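Local coordinates for DNA polymerase sliding clamp 2 (Sulfolobus tokodaii, PDB 3AIZ), which forms part of the ring-shaped sliding clamp that encircles DNA and tethers DNA polymerase and other processing proteins to it, at residues 16-30 with 65-79. Residues are numbered along the deposited sequence; the frame is centred on the assembly and turned at random.
Sequences LSGLLKVTDEIILNF and PLGIKININDLKKIL
The side chain of Leu-16, in helix 9-16, is a knob among Ile-72, Leu-75, Lys-76 and Leu-79 of helix 72-80: CD1 lies against Leu-75 CG and Leu-79 CD1, crossing both residues at about a right angle, and CB lies beside Ile-72 CD1 and Lys-76 CE. Ile-72 sits at the turn from strand into helix. Its CG1 branch, anti to the backbone N (chi1 -174°), carries CD1 to Leu-19 CD1, 3.5 Å away, and tip to tip toward Val-22, while its CB lies against Ile-26 CG2. Ile-72 N also donates to Asp-24 O at 2.9 Å. Just before it, Asn-71 is the N-cap, its OD1 accepting from Asn-73 N at 2.9 Å.

From here strands 25-30 and 66-71 run antiparallel, and the hydrogen-bonded pairs Ile-26/Ile-70, Leu-28/Ile-68 and Phe-30/Leu-66 place their side chains on the helix-bearing face. There Leu-28 CD1 meets Ile-70 CD1 at 3.5 Å, and the Phe-30 ring takes Ile-68 CD1 obliquely at CE1. On the other face, Lys-69 crosses Glu-25 at about a right angle, with a long salt bridge from NZ to OE1 (3.5 Å). Strands 34-40 and 109-120 flank the pair, and Leu-98 and Val-100 of strand 97-104 add to the apolar layer. The contact thus joins helix 9-16 and the loop after it to helix 72-80, two helices packed on antiparallel strands as in the domain of the DNA clamp fold.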
ATOM      1  N   LEU A  16     -21.668  19.823   6.522  1.00 42.20           N
ATOM      2  CA  LEU A  16     -21.954  18.934   7.642  1.00 43.72           C
ATOM      3  C   LEU A  16     -20.699  18.586   8.444  1.00 48.12           C
ATOM      4  O   LEU A  16     -20.761  18.408   9.661  1.00 51.91           O
ATOM      5  CB  LEU A  16     -22.637  17.654   7.154  1.00 43.24           C
ATOM      6  CG  LEU A  16     -24.015  17.825   6.511  1.00 42.42           C
ATOM      7  CD1 LEU A  16     -24.540  16.489   6.016  1.00 43.80           C
ATOM      8  CD2 LEU A  16     -24.992  18.457   7.489  1.00 42.48           C
ATOM      9  N   SER A  17     -19.565  18.489   7.759  1.00 46.10           N
ATOM     10  CA  SER A  17     -18.308  18.146   8.416  1.00 49.95           C
ATOM     11  C   SER A  17     -17.764  19.335   9.200  1.00 48.55           C
ATOM     12  O   SER A  17     -16.787  19.210   9.939  1.00 47.44           O
ATOM     13  CB  SER A  17     -17.273  17.679   7.392  1.00 50.77           C
ATOM     14  OG  SER A  17     -16.831  18.760   6.588  1.00 52.39           O
ATOM     15  N   GLY A  18     -18.404  20.488   9.033  1.00 47.23           N
ATOM     16  CA  GLY A  18     -17.980  21.700   9.704  1.00 44.09           C
ATOM     17  C   GLY A  18     -18.733  21.954  10.995  1.00 45.62           C
ATOM     18  O   GLY A  18     -18.407  22.876  11.741  1.00 49.23           O
ATOM     19  N   LEU A  19     -19.744  21.136  11.261  1.00 44.52           N
ATOM     20  CA  LEU A  19     -20.526  21.269  12.483  1.00 46.58           C
ATOM     21  C   LEU A  19     -19.696  20.880  13.705  1.00 52.56           C
ATOM     22  O   LEU A  19     -19.531  19.697  14.004  1.00 58.84           O
ATOM     23  CB  LEU A  19     -21.796  20.420  12.403  1.00 46.90           C
ATOM     24  CG  LEU A  19     -22.717  20.720  11.218  1.00 48.31           C
ATOM     25  CD1 LEU A  19     -23.979  19.876  11.282  1.00 52.54           C
ATOM     26  CD2 LEU A  19     -23.072  22.195  11.172  1.00 43.01           C
ATOM     27  N   LEU A  20     -19.175  21.884  14.404  1.00 52.06           N
ATOM     28  CA  LEU A  20     -18.297  21.662  15.552  1.00 50.54           C
ATOM     29  C   LEU A  20     -19.034  21.105  16.766  1.00 53.14           C
ATOM     30  O   LEU A  20     -20.095  21.601  17.145  1.00 52.23           O
ATOM     31  CB  LEU A  20     -17.582  22.959  15.937  1.00 46.07           C
ATOM     32  CG  LEU A  20     -16.548  23.498  14.948  1.00 45.17           C
ATOM     33  CD1 LEU A  20     -16.108  24.894  15.348  1.00 40.51           C
ATOM     34  CD2 LEU A  20     -15.353  22.561  14.854  1.00 47.10           C
ATOM     35  N   LYS A  21     -18.456  20.075  17.376  1.00 58.23           N
ATOM     36  CA  LYS A  21     -19.024  19.466  18.577  1.00 61.40           C
ATOM     37  C   LYS A  21     -20.459  19.001  18.363  1.00 55.18           C
ATOM     38  O   LYS A  21     -21.207  18.820  19.324  1.00 54.45           O
ATOM     39  CB  LYS A  21     -18.963  20.439  19.759  1.00 57.46           C
ATOM     40  CG  LYS A  21     -17.556  20.798  20.210  1.00 52.89           C
ATOM     41  CD  LYS A  21     -17.591  21.803  21.352  1.00 63.24           C
ATOM     42  CE  LYS A  21     -16.191  22.180  21.809  1.00 76.04           C
ATOM     43  NZ  LYS A  21     -15.445  21.014  22.362  1.00 73.07           N
ATOM     44  N   VAL A  22     -20.841  18.806  17.105  1.00 52.77           N
ATOM     45  CA  VAL A  22     -22.193  18.362  16.788  1.00 58.42           C
ATOM     46  C   VAL A  22     -22.426  16.933  17.265  1.00 60.44           C
ATOM     47  O   VAL A  22     -21.621  16.040  17.000  1.00 64.81           O
ATOM     48  CB  VAL A  22     -22.495  18.453  15.277  1.00 58.27           C
ATOM     49  CG1 VAL A  22     -21.626  17.480  14.491  1.00 53.81           C
ATOM     50  CG2 VAL A  22     -23.966  18.183  15.019  1.00 56.16           C
ATOM     51  N   THR A  23     -23.526  16.724  17.980  1.00 62.86           N
ATOM     52  CA  THR A  23     -23.875  15.394  18.457  1.00 68.90           C
ATOM     53  C   THR A  23     -24.290  14.512  17.282  1.00 66.85           C
ATOM     54  O   THR A  23     -24.352  14.975  16.142  1.00 64.81           O
ATOM     55  CB  THR A  23     -24.998  15.449  19.517  1.00 72.10           C
ATOM     56  OG1 THR A  23     -25.330  14.122  19.944  1.00 76.28           O
ATOM     57  CG2 THR A  23     -26.236  16.126  18.952  1.00 65.02           C
ATOM     58  N   ASP A  24     -24.566  13.242  17.558  1.00 66.52           N
ATOM     59  CA  ASP A  24     -24.941  12.299  16.510  1.00 68.89           C
ATOM     60  C   ASP A  24     -26.262  12.670  15.839  1.00 64.41           C
ATOM     61  O   ASP A  24     -26.540  12.240  14.720  1.00 60.15           O
ATOM     62  CB  ASP A  24     -25.019  10.876  17.070  1.00 69.87           C
ATOM     63  CG  ASP A  24     -23.662  10.335  17.479  1.00 77.08           C
ATOM     64  OD1 ASP A  24     -22.672  11.094  17.414  1.00 75.61           O
ATOM     65  OD2 ASP A  24     -23.587   9.148  17.864  1.00 77.78           O
ATOM     66  N   GLU A  25     -27.070  13.474  16.524  1.00 63.12           N
ATOM     67  CA  GLU A  25     -28.389  13.837  16.019  1.00 61.44           C
ATOM     68  C   GLU A  25     -28.507  15.336  15.763  1.00 61.48           C
ATOM     69  O   GLU A  25     -28.086  16.150  16.585  1.00 63.40           O
ATOM     70  CB  GLU A  25     -29.474  13.399  17.007  1.00 63.97           C
ATOM     71  CG  GLU A  25     -29.403  11.933  17.419  1.00 72.00           C
ATOM     72  CD  GLU A  25     -29.955  10.992  16.362  1.00 68.25           C
ATOM     73  OE1 GLU A  25     -30.905  11.385  15.649  1.00 63.08           O
ATOM     74  OE2 GLU A  25     -29.447   9.855  16.253  1.00 65.10           O
ATOM     75  N   ILE A  26     -29.079  15.696  14.619  1.00 56.98           N
ATOM     76  CA  ILE A  26     -29.370  17.093  14.319  1.00 53.75           C
ATOM     77  C   ILE A  26     -30.803  17.229  13.825  1.00 53.84           C
ATOM     78  O   ILE A  26     -31.433  16.241  13.449  1.00 53.57           O
ATOM     79  CB  ILE A  26     -28.428  17.667  13.247  1.00 49.85           C
ATOM     80  CG1 ILE A  26     -28.760  17.078  11.875  1.00 48.86           C
ATOM     81  CG2 ILE A  26     -26.979  17.410  13.618  1.00 60.68           C
ATOM     82  CD1 ILE A  26     -27.958  17.684  10.745  1.00 49.55           C
ATOM     83  N   ILE A  27     -31.312  18.456  13.825  1.00 51.51           N
ATOM     84  CA  ILE A  27     -32.658  18.715  13.337  1.00 44.61           C
ATOM     85  C   ILE A  27     -32.628  19.530  12.050  1.00 43.66           C
ATOM     86  O   ILE A  27     -32.330  20.724  12.069  1.00 43.60           O
ATOM     87  CB  ILE A  27     -33.511  19.451  14.385  1.00 45.70           C
ATOM     88  CG1 ILE A  27     -33.679  18.588  15.636  1.00 48.62           C
ATOM     89  CG2 ILE A  27     -34.869  19.816  13.807  1.00 47.47           C
ATOM     90  CD1 ILE A  27     -34.558  19.215  16.696  1.00 51.68           C
ATOM     91  N   LEU A  28     -32.924  18.873  10.933  1.00 42.40           N
ATOM     92  CA  LEU A  28     -33.056  19.559   9.655  1.00 39.56           C
ATOM     93  C   LEU A  28     -34.398  20.270   9.586  1.00 43.55           C
ATOM     94  O   LEU A  28     -35.450  19.633   9.643  1.00 46.48           O
ATOM     95  CB  LEU A  28     -32.940  18.572   8.494  1.00 41.05           C
ATOM     96  CG  LEU A  28     -31.543  18.169   8.025  1.00 43.40           C
ATOM     97  CD1 LEU A  28     -31.642  17.067   6.987  1.00 42.88           C
ATOM     98  CD2 LEU A  28     -30.798  19.370   7.463  1.00 40.25           C
ATOM     99  N   ASN A  29     -34.361  21.592   9.465  1.00 43.84           N
ATOM    100  CA  ASN A  29     -35.580  22.382   9.381  1.00 42.90           C
ATOM    101  C   ASN A  29     -35.903  22.775   7.944  1.00 43.50           C
ATOM    102  O   ASN A  29     -35.134  23.486   7.298  1.00 42.15           O
ATOM    103  CB  ASN A  29     -35.471  23.629  10.260  1.00 42.22           C
ATOM    104  CG  ASN A  29     -35.241  23.291  11.720  1.00 48.06           C
ATOM    105  OD1 ASN A  29     -36.060  22.627  12.353  1.00 51.65           O
ATOM    106  ND2 ASN A  29     -34.121  23.752  12.262  1.00 52.71           N
ATOM    107  N   PHE A  30     -37.042  22.300   7.452  1.00 46.22           N
ATOM    108  CA  PHE A  30     -37.503  22.646   6.114  1.00 44.59           C
ATOM    109  C   PHE A  30     -38.518  23.780   6.180  1.00 44.01           C
ATOM    110  O   PHE A  30     -39.627  23.600   6.679  1.00 49.48           O
ATOM    111  CB  PHE A  30     -38.127  21.430   5.429  1.00 41.73           C
ATOM    112  CG  PHE A  30     -37.169  20.296   5.210  1.00 38.07           C
ATOM    113  CD1 PHE A  30     -36.954  19.352   6.199  1.00 39.40           C
ATOM    114  CD2 PHE A  30     -36.483  20.173   4.013  1.00 37.62           C
ATOM    115  CE1 PHE A  30     -36.073  18.306   5.999  1.00 37.60           C
ATOM    116  CE2 PHE A  30     -35.601  19.129   3.807  1.00 33.58           C
ATOM    117  CZ  PHE A  30     -35.396  18.195   4.802  1.00 32.92           C
ATOM    118  N   PRO A  65     -44.165  23.960   6.844  1.00 61.19           N
ATOM    119  CA  PRO A  65     -42.942  23.881   7.650  1.00 56.92           C
ATOM    120  C   PRO A  65     -42.871  22.604   8.481  1.00 56.48           C
ATOM    121  O   PRO A  65     -43.894  22.129   8.974  1.00 60.71           O
ATOM    122  CB  PRO A  65     -43.059  25.101   8.561  1.00 57.62           C
ATOM    123  CG  PRO A  65     -43.799  26.091   7.740  1.00 60.74           C
ATOM    124  CD  PRO A  65     -44.775  25.301   6.906  1.00 62.87           C
ATOM    125  N   LEU A  66     -41.667  22.060   8.631  1.00 53.09           N
ATOM    126  CA  LEU A  66     -41.476  20.811   9.358  1.00 55.76           C
ATOM    127  C   LEU A  66     -39.992  20.534   9.594  1.00 55.65           C
ATOM    128  O   LEU A  66     -39.143  20.927   8.793  1.00 53.22           O
ATOM    129  CB  LEU A  66     -42.129  19.655   8.592  1.00 53.56           C
ATOM    130  CG  LEU A  66     -42.006  18.238   9.156  1.00 57.06           C
ATOM    131  CD1 LEU A  66     -43.231  17.411   8.794  1.00 63.94           C
ATOM    132  CD2 LEU A  66     -40.735  17.567   8.661  1.00 53.47           C
ATOM    133  N   GLY A  67     -39.686  19.859  10.699  1.00 52.56           N
ATOM    134  CA  GLY A  67     -38.312  19.523  11.030  1.00 50.73           C
ATOM    135  C   GLY A  67     -38.118  18.042  11.288  1.00 51.29           C
ATOM    136  O   GLY A  67     -38.917  17.417  11.985  1.00 54.99           O
ATOM    137  N   ILE A  68     -37.053  17.476  10.729  1.00 47.82           N
ATOM    138  CA  ILE A  68     -36.771  16.055  10.893  1.00 48.84           C
ATOM    139  C   ILE A  68     -35.460  15.828  11.638  1.00 48.69           C
ATOM    140  O   ILE A  68     -34.387  16.170  11.143  1.00 48.51           O
ATOM    141  CB  ILE A  68     -36.695  15.331   9.536  1.00 46.66           C
ATOM    142  CG1 ILE A  68     -37.818  15.804   8.612  1.00 49.93           C
ATOM    143  CG2 ILE A  68     -36.754  13.824   9.733  1.00 46.50           C
ATOM    144  CD1 ILE A  68     -37.830  15.113   7.265  1.00 47.43           C
ATOM    145  N   LYS A  69     -35.553  15.244  12.828  1.00 49.26           N
ATOM    146  CA  LYS A  69     -34.371  14.942  13.627  1.00 49.24           C
ATOM    147  C   LYS A  69     -33.717  13.651  13.143  1.00 50.45           C
ATOM    148  O   LYS A  69     -34.259  12.563  13.331  1.00 52.04           O
ATOM    149  CB  LYS A  69     -34.744  14.830  15.106  1.00 51.00           C
ATOM    150  CG  LYS A  69     -33.563  14.629  16.039  1.00 51.48           C
ATOM    151  CD  LYS A  69     -33.991  14.748  17.492  1.00 56.99           C
ATOM    152  CE  LYS A  69     -32.812  14.572  18.435  1.00 66.78           C
ATOM    153  NZ  LYS A  69     -32.235  13.203  18.348  1.00 70.94           N
ATOM    154  N   ILE A  70     -32.549  13.779  12.520  1.00 51.49           N
ATOM    155  CA  ILE A  70     -31.875  12.635  11.916  1.00 52.47           C
ATOM    156  C   ILE A  70     -30.460  12.434  12.453  1.00 51.78           C
ATOM    157  O   ILE A  70     -29.882  13.331  13.065  1.00 51.47           O
ATOM    158  CB  ILE A  70     -31.792  12.786  10.388  1.00 50.31           C
ATOM    159  CG1 ILE A  70     -30.804  13.894  10.019  1.00 47.02           C
ATOM    160  CG2 ILE A  70     -33.167  13.071   9.807  1.00 46.08           C
ATOM    161  CD1 ILE A  70     -30.617  14.073   8.533  1.00 48.50           C
ATOM    162  N   ASN A  71     -29.912  11.245  12.214  1.00 50.42           N
ATOM    163  CA  ASN A  71     -28.538  10.934  12.584  1.00 49.80           C
ATOM    164  C   ASN A  71     -27.572  11.462  11.531  1.00 51.53           C
ATOM    165  O   ASN A  71     -27.503  10.937  10.419  1.00 53.98           O
ATOM    166  CB  ASN A  71     -28.364   9.422  12.758  1.00 54.03           C
ATOM    167  CG  ASN A  71     -26.993   9.045  13.296  1.00 60.73           C
ATOM    168  OD1 ASN A  71     -26.003   9.737  13.056  1.00 61.69           O
ATOM    169  ND2 ASN A  71     -26.931   7.937  14.027  1.00 59.38           N
ATOM    170  N   ILE A  72     -26.827  12.503  11.886  1.00 50.56           N
ATOM    171  CA  ILE A  72     -25.946  13.180  10.940  1.00 50.68           C
ATOM    172  C   ILE A  72     -24.895  12.250  10.335  1.00 52.87           C
ATOM    173  O   ILE A  72     -24.469  12.443   9.196  1.00 50.57           O
ATOM    174  CB  ILE A  72     -25.244  14.389  11.592  1.00 52.30           C
ATOM    175  CG1 ILE A  72     -24.444  15.167  10.546  1.00 50.57           C
ATOM    176  CG2 ILE A  72     -24.349  13.936  12.735  1.00 54.34           C
ATOM    177  CD1 ILE A  72     -23.743  16.382  11.098  1.00 51.98           C
ATOM    178  N   ASN A  73     -24.483  11.244  11.096  1.00 54.17           N
ATOM    179  CA  ASN A  73     -23.471  10.302  10.630  1.00 53.22           C
ATOM    180  C   ASN A  73     -23.897   9.566   9.364  1.00 56.39           C
ATOM    181  O   ASN A  73     -23.123   9.450   8.413  1.00 56.83           O
ATOM    182  CB  ASN A  73     -23.120   9.304  11.734  1.00 60.31           C
ATOM    183  CG  ASN A  73     -22.411   9.958  12.905  1.00 64.10           C
ATOM    184  OD1 ASN A  73     -21.475  10.739  12.722  1.00 55.93           O
ATOM    185  ND2 ASN A  73     -22.850   9.638  14.118  1.00 65.92           N
ATOM    186  N   ASP A  74     -25.133   9.074   9.356  1.00 55.25           N
ATOM    187  CA  ASP A  74     -25.672   8.367   8.200  1.00 53.17           C
ATOM    188  C   ASP A  74     -25.721   9.272   6.976  1.00 53.83           C
ATOM    189  O   ASP A  74     -25.478   8.829   5.853  1.00 56.11           O
ATOM    190  CB  ASP A  74     -27.073   7.835   8.503  1.00 54.74           C
ATOM    191  CG  ASP A  74     -27.080   6.818   9.625  1.00 60.47           C
ATOM    192  OD1 ASP A  74     -26.001   6.274   9.942  1.00 65.83           O
ATOM    193  OD2 ASP A  74     -28.165   6.561  10.188  1.00 57.50           O
ATOM    194  N   LEU A  75     -26.038  10.542   7.201  1.00 52.47           N
ATOM    195  CA  LEU A  75     -26.146  11.512   6.118  1.00 49.40           C
ATOM    196  C   LEU A  75     -24.778  11.843   5.533  1.00 47.75           C
ATOM    197  O   LEU A  75     -24.672  12.291   4.392  1.00 46.34           O
ATOM    198  CB  LEU A  75     -26.840  12.785   6.611  1.00 48.85           C
ATOM    199  CG  LEU A  75     -27.084  13.888   5.581  1.00 45.19           C
ATOM    200  CD1 LEU A  75     -27.763  13.332   4.341  1.00 42.00           C
ATOM    201  CD2 LEU A  75     -27.909  15.010   6.192  1.00 44.22           C
ATOM    202  N   LYS A  76     -23.729  11.621   6.317  1.00 51.68           N
ATOM    203  CA  LYS A  76     -22.370  11.843   5.841  1.00 51.30           C
ATOM    204  C   LYS A  76     -21.895  10.669   4.990  1.00 51.31           C
ATOM    205  O   LYS A  76     -21.231  10.858   3.971  1.00 51.51           O
ATOM    206  CB  LYS A  76     -21.411  12.080   7.010  1.00 51.92           C
ATOM    207  CG  LYS A  76     -21.603  13.417   7.713  1.00 50.55           C
ATOM    208  CD  LYS A  76     -20.540  13.644   8.781  1.00 54.95           C
ATOM    209  CE  LYS A  76     -20.705  15.001   9.454  1.00 56.29           C
ATOM    210  NZ  LYS A  76     -19.678  15.242  10.508  1.00 51.72           N
ATOM    211  N   LYS A  77     -22.246   9.457   5.410  1.00 50.63           N
ATOM    212  CA  LYS A  77     -21.868   8.255   4.676  1.00 54.70           C
ATOM    213  C   LYS A  77     -22.341   8.309   3.226  1.00 52.31           C
ATOM    214  O   LYS A  77     -21.579   8.019   2.304  1.00 50.18           O
ATOM    215  CB  LYS A  77     -22.428   7.005   5.363  1.00 59.75           C
ATOM    216  CG  LYS A  77     -21.882   6.766   6.762  1.00 71.21           C
ATOM    217  CD  LYS A  77     -22.463   5.499   7.377  1.00 78.68           C
ATOM    218  CE  LYS A  77     -21.923   5.266   8.782  1.00 85.51           C
ATOM    219  NZ  LYS A  77     -22.460   4.018   9.391  1.00 85.43           N
ATOM    220  N   ILE A  78     -23.602   8.687   3.035  1.00 51.16           N
ATOM    221  CA  ILE A  78     -24.199   8.739   1.704  1.00 48.91           C
ATOM    222  C   ILE A  78     -23.576   9.822   0.824  1.00 46.45           C
ATOM    223  O   ILE A  78     -23.399   9.629  -0.379  1.00 46.53           O
ATOM    224  CB  ILE A  78     -25.727   8.947   1.779  1.00 46.29           C
ATOM    225  CG1 ILE A  78     -26.325   9.062   0.375  1.00 43.75           C
ATOM    226  CG2 ILE A  78     -26.059  10.176   2.605  1.00 47.23           C
ATOM    227  CD1 ILE A  78     -26.136   7.824  -0.474  1.00 43.00           C
ATOM    228  N   LEU A  79     -23.240  10.958   1.426  1.00 47.27           N
ATOM    229  CA  LEU A  79     -22.653  12.068   0.683  1.00 47.47           C
ATOM    230  C   LEU A  79     -21.215  11.776   0.257  1.00 51.06           C
ATOM    231  O   LEU A  79     -20.721  12.341  -0.719  1.00 49.77           O
ATOM    232  CB  LEU A  79     -22.716  13.359   1.501  1.00 44.90           C
ATOM    233  CG  LEU A  79     -24.121  13.893   1.778  1.00 42.81           C
ATOM    234  CD1 LEU A  79     -24.062  15.155   2.622  1.00 39.69           C
ATOM    235  CD2 LEU A  79     -24.862  14.151   0.477  1.00 35.99           C
TER